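Local coordinates for carbohydrate binding module (Uncultured bacterium, PDB 2W3J), which probably binds uronic acid sugars, as a calcium-containing carbohydrate-binding module of family 35, at residues T70-N74 with D75-K79; I124-G128 with N129-P133. All blocks are in the same frame, centred on the assembly; numbering follows the deposited sequence.

Contact 1: T70-N74 with D75-K79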
# COMPACT_ATOMS: atom_id res chain seq x y z
N THR A 70 7.73 5.83 0.56
CA THR A 70 7.57 6.41 -0.77
C THR A 70 6.71 5.51 -1.64
O THR A 70 6.91 4.30 -1.67
CB THR A 70 8.93 6.57 -1.48
OG1 THR A 70 9.87 7.19 -0.60
CG2 THR A 70 8.79 7.38 -2.80
N VAL A 71 5.78 6.13 -2.37
CA VAL A 71 4.95 5.44 -3.34
C VAL A 71 5.71 5.48 -4.68
O VAL A 71 6.08 6.57 -5.14
CB VAL A 71 3.59 6.14 -3.48
CG1 VAL A 71 2.73 5.49 -4.58
CG2 VAL A 71 2.86 6.12 -2.11
N VAL A 72 5.99 4.30 -5.22
CA VAL A 72 6.70 4.13 -6.48
C VAL A 72 5.73 3.56 -7.50
O VAL A 72 5.10 2.53 -7.24
CB VAL A 72 7.85 3.14 -6.31
CG1 VAL A 72 8.61 2.93 -7.64
CG2 VAL A 72 8.82 3.63 -5.22
N VAL A 73 5.60 4.18 -8.67
CA VAL A 73 4.65 3.62 -9.65
C VAL A 73 5.40 3.41 -10.95
O VAL A 73 6.05 4.35 -11.44
CB VAL A 73 3.44 4.56 -9.84
CG1 VAL A 73 2.50 4.02 -10.93
CG2 VAL A 73 2.68 4.77 -8.49
N ASN A 74 5.38 2.18 -11.45
CA ASN A 74 6.13 1.82 -12.65
C ASN A 74 7.61 2.19 -12.53
O ASN A 74 8.20 2.76 -13.47
CB ASN A 74 5.49 2.48 -13.86
CG ASN A 74 4.11 1.95 -14.11
OD1 ASN A 74 3.18 2.71 -14.43
ND2 ASN A 74 3.95 0.65 -13.94
N ASP A 75 8.17 1.89 -11.36
CA ASP A 75 9.60 2.08 -11.09
C ASP A 75 10.01 3.55 -10.90
O ASP A 75 11.20 3.85 -10.79
CB ASP A 75 10.42 1.42 -12.21
CG ASP A 75 11.54 0.54 -11.67
OD1 ASP A 75 11.70 0.43 -10.43
OD2 ASP A 75 12.27 -0.05 -12.50
N SER A 76 9.04 4.45 -10.82
CA SER A 76 9.29 5.87 -10.59
C SER A 76 8.75 6.36 -9.24
O SER A 76 7.58 6.10 -8.90
CB SER A 76 8.66 6.72 -11.71
OG SER A 76 8.46 8.06 -11.29
N GLN A 77 9.58 7.08 -8.48
CA GLN A 77 9.11 7.65 -7.20
C GLN A 77 8.10 8.75 -7.40
O GLN A 77 8.37 9.76 -8.06
CB GLN A 77 10.27 8.20 -6.37
CG GLN A 77 11.31 7.17 -6.05
CD GLN A 77 12.44 7.80 -5.24
OE1 GLN A 77 12.20 8.61 -4.33
NE2 GLN A 77 13.66 7.45 -5.58
N ILE A 78 6.93 8.58 -6.82
CA ILE A 78 5.86 9.53 -7.03
C ILE A 78 5.73 10.51 -5.89
O ILE A 78 5.64 11.73 -6.11
CB ILE A 78 4.48 8.81 -7.26
CG1 ILE A 78 4.56 7.86 -8.46
CG2 ILE A 78 3.35 9.82 -7.40
CD1 ILE A 78 5.08 8.52 -9.74
N LYS A 79 5.69 10.02 -4.66
CA LYS A 79 5.49 10.90 -3.52
C LYS A 79 5.84 10.17 -2.23
O LYS A 79 5.70 8.95 -2.14
CB LYS A 79 4.03 11.35 -3.43
CG LYS A 79 3.83 12.41 -2.36
CD LYS A 79 2.43 12.93 -2.33
CE LYS A 79 2.28 13.87 -1.15
NZ LYS A 79 0.91 14.46 -1.10
O HOH W 1 6.87 0.37 -9.24
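Val73 and Ser76 close a beta hairpin whose two-residue type I' turn, Asn74 and Asp75, shows how a tight reversal and a bulge can share one short ribbon. Backbone bonds run both ways between the closing pair. The one from Val73 N to Ser76 O measures 2.8 Å, whereas Ser76 N meets Val73 O at 3.1 Å from well above the carbonyl plane, consistent with the tight turn. Asn74 and Asp75 take the positive phi values (54° and 74°) that this turn demands, and Asp75 N gives its hydrogen to a water at 2.9 Å.

Farther along, Val71 is matched by two residues. Its O receives Ile78 N, while its N reaches Lys79 O at 2.8 Å, the pattern of a classic beta bulge. Ile78 sits at the helix-like first position (psi -49°), and the extra residue lets its side chain lean against Val73. Ile78 CG1 crosses Val73 CG2 at a slant, 3.6 Å away; Val73 CG2 stands anti to the carbonyl carbon, beside the backbone N.

Strand 93-101 covers these apolar side chains: Val71 and Val73 touch Ile99, and Ile78 touches Pro100. Strand 104-112 pairs with the other edge of strand 69-73, and Val72, beside Gln77 on the face opposite Val71 and Val73, touches Lys109 and Val111. Val72 CG1 rests 3.6 Å from Ser76 O, an oxygen that also takes a CA-H...O contact from Val72 CA at 3.2 Å.

Contact 2: I124-G128 with N129-P133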
# COMPACT_ATOMS: atom_id res chain seq x y z
N ILE A 124 -4.74 -1.37 -0.36
CA ILE A 124 -4.71 -0.19 -1.19
C ILE A 124 -5.93 -0.24 -2.13
O ILE A 124 -6.26 -1.30 -2.65
CB ILE A 124 -3.37 0.02 -1.95
CG1 ILE A 124 -3.37 1.38 -2.63
CG2 ILE A 124 -3.03 -1.09 -2.97
CD1 ILE A 124 -2.01 1.68 -3.25
N ARG A 125 -6.62 0.90 -2.24
CA ARG A 125 -7.82 1.02 -3.07
C ARG A 125 -7.51 2.01 -4.18
O ARG A 125 -7.13 3.15 -3.90
CB ARG A 125 -8.97 1.57 -2.21
CG ARG A 125 -10.34 1.64 -2.92
CD ARG A 125 -11.34 2.40 -2.08
NE ARG A 125 -11.54 1.81 -0.76
CZ ARG A 125 -12.44 0.86 -0.50
NH1 ARG A 125 -13.20 0.39 -1.48
NH2 ARG A 125 -12.57 0.38 0.73
N VAL A 126 -7.66 1.59 -5.43
CA VAL A 126 -7.45 2.52 -6.54
C VAL A 126 -8.83 2.86 -7.14
O VAL A 126 -9.55 1.96 -7.61
CB VAL A 126 -6.52 1.90 -7.60
CG1 VAL A 126 -6.31 2.86 -8.82
CG2 VAL A 126 -5.17 1.51 -6.93
N THR A 127 -9.19 4.14 -7.11
CA THR A 127 -10.50 4.55 -7.62
C THR A 127 -10.46 4.92 -9.09
O THR A 127 -9.43 5.33 -9.62
CB THR A 127 -11.12 5.69 -6.80
OG1 THR A 127 -10.23 6.81 -6.78
CG2 THR A 127 -11.39 5.22 -5.40
N GLY A 128 -11.60 4.76 -9.76
CA GLY A 128 -11.70 5.03 -11.19
C GLY A 128 -12.19 3.80 -11.94
O GLY A 128 -12.05 2.67 -11.48
N ASN A 129 -12.78 4.03 -13.12
CA ASN A 129 -13.30 2.94 -13.91
C ASN A 129 -12.15 2.21 -14.55
O ASN A 129 -11.09 2.78 -14.78
CB ASN A 129 -14.23 3.47 -15.02
CG ASN A 129 -15.33 4.37 -14.48
OD1 ASN A 129 -16.00 4.04 -13.48
ND2 ASN A 129 -15.54 5.51 -15.13
N GLY A 130 -12.38 0.94 -14.86
CA GLY A 130 -11.44 0.19 -15.66
C GLY A 130 -10.17 -0.24 -14.94
O GLY A 130 -9.15 -0.49 -15.57
N ILE A 131 -10.23 -0.33 -13.62
CA ILE A 131 -9.08 -0.81 -12.83
C ILE A 131 -9.36 -2.26 -12.42
O ILE A 131 -10.43 -2.55 -11.85
CB ILE A 131 -8.88 0.06 -11.57
CG1 ILE A 131 -8.58 1.51 -11.92
CG2 ILE A 131 -7.77 -0.52 -10.71
CD1 ILE A 131 -7.27 1.70 -12.63
N THR A 132 -8.43 -3.16 -12.73
CA THR A 132 -8.51 -4.55 -12.28
C THR A 132 -7.14 -4.98 -11.78
O THR A 132 -6.17 -4.29 -12.02
CB THR A 132 -8.90 -5.53 -13.42
OG1 THR A 132 -8.02 -5.35 -14.52
CG2 THR A 132 -10.35 -5.25 -13.89
N PRO A 133 -7.06 -6.14 -11.11
CA PRO A 133 -5.77 -6.67 -10.71
C PRO A 133 -5.07 -7.21 -11.94
O PRO A 133 -5.72 -7.49 -12.94
CB PRO A 133 -6.13 -7.81 -9.73
CG PRO A 133 -7.58 -8.10 -9.96
CD PRO A 133 -8.20 -6.91 -10.59
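Gly128 O is approached by carbon: Ile131 CG1 lies 3.7 Å from it and Ile131 CB slightly farther off. The chain here forms a beta-arch, the type of connection that carries a polypeptide from one sheet of a beta sandwich to the other, in this case from strand 120-126 to strand 131-133. Within the bend, Val126 and Ile131 point toward each other and their side chains meet at about a right angle. The methyl Val126 CG1 is approached by three carbons of the isoleucine, with Ile131 CD1 at 4.1 Å. Ile131 CG1 stands anti to its own carbonyl carbon (chi1 -62°), and a second turn of similar size (chi2 -66°) brings CD1 to Val126 CG1.

The wall round this pair comes from both sheets: Tyr53 touches both side chains, Trp2 and Ala47 touch Ile131, and Leu45 touches Val126. Cutting Ile131 back to an alanine would probably open a gap beside Val126 CG1 and deprive Tyr53 and Trp2 of part of their packing.

The backbone of the bend calls for glycine at Gly128, where a beta carbon would be jammed against the carbonyl oxygen of Thr127; the positive phi of Gly130 (74°) favours glycine. Thr127, just before the bend, is held by a hydrogen bond from its OG1 to Thr54 O. The chemistry implies that this arch is closed by apolar contact between its two legs, while backbone hydrogen bonds of the first leg and its end go elsewhere, to Phe4, Gln56, Trp2, Thr54 and Met1.

Overall arrangement
Contact 1 comes first along the chain and is complete before contact 2 begins; their centres lie about 17 Å apart and their nearest atoms about 6 Å, without touching. They illustrate two ways a beta sandwich turns its chain. Contact 1 is a hairpin that keeps both strands in one sheet, the six-stranded one, whereas contact 2 passes from the four-stranded sheet into that same six-stranded sheet. There strand 69-73 pairs with strand 104-112 and strand 131-133 with strand 40-47, and strands 104-112 and 40-47 pair with each other. Together the contacts help build the all-beta scaffold of this module, contact 2 joining its two sheets near the C-terminal end.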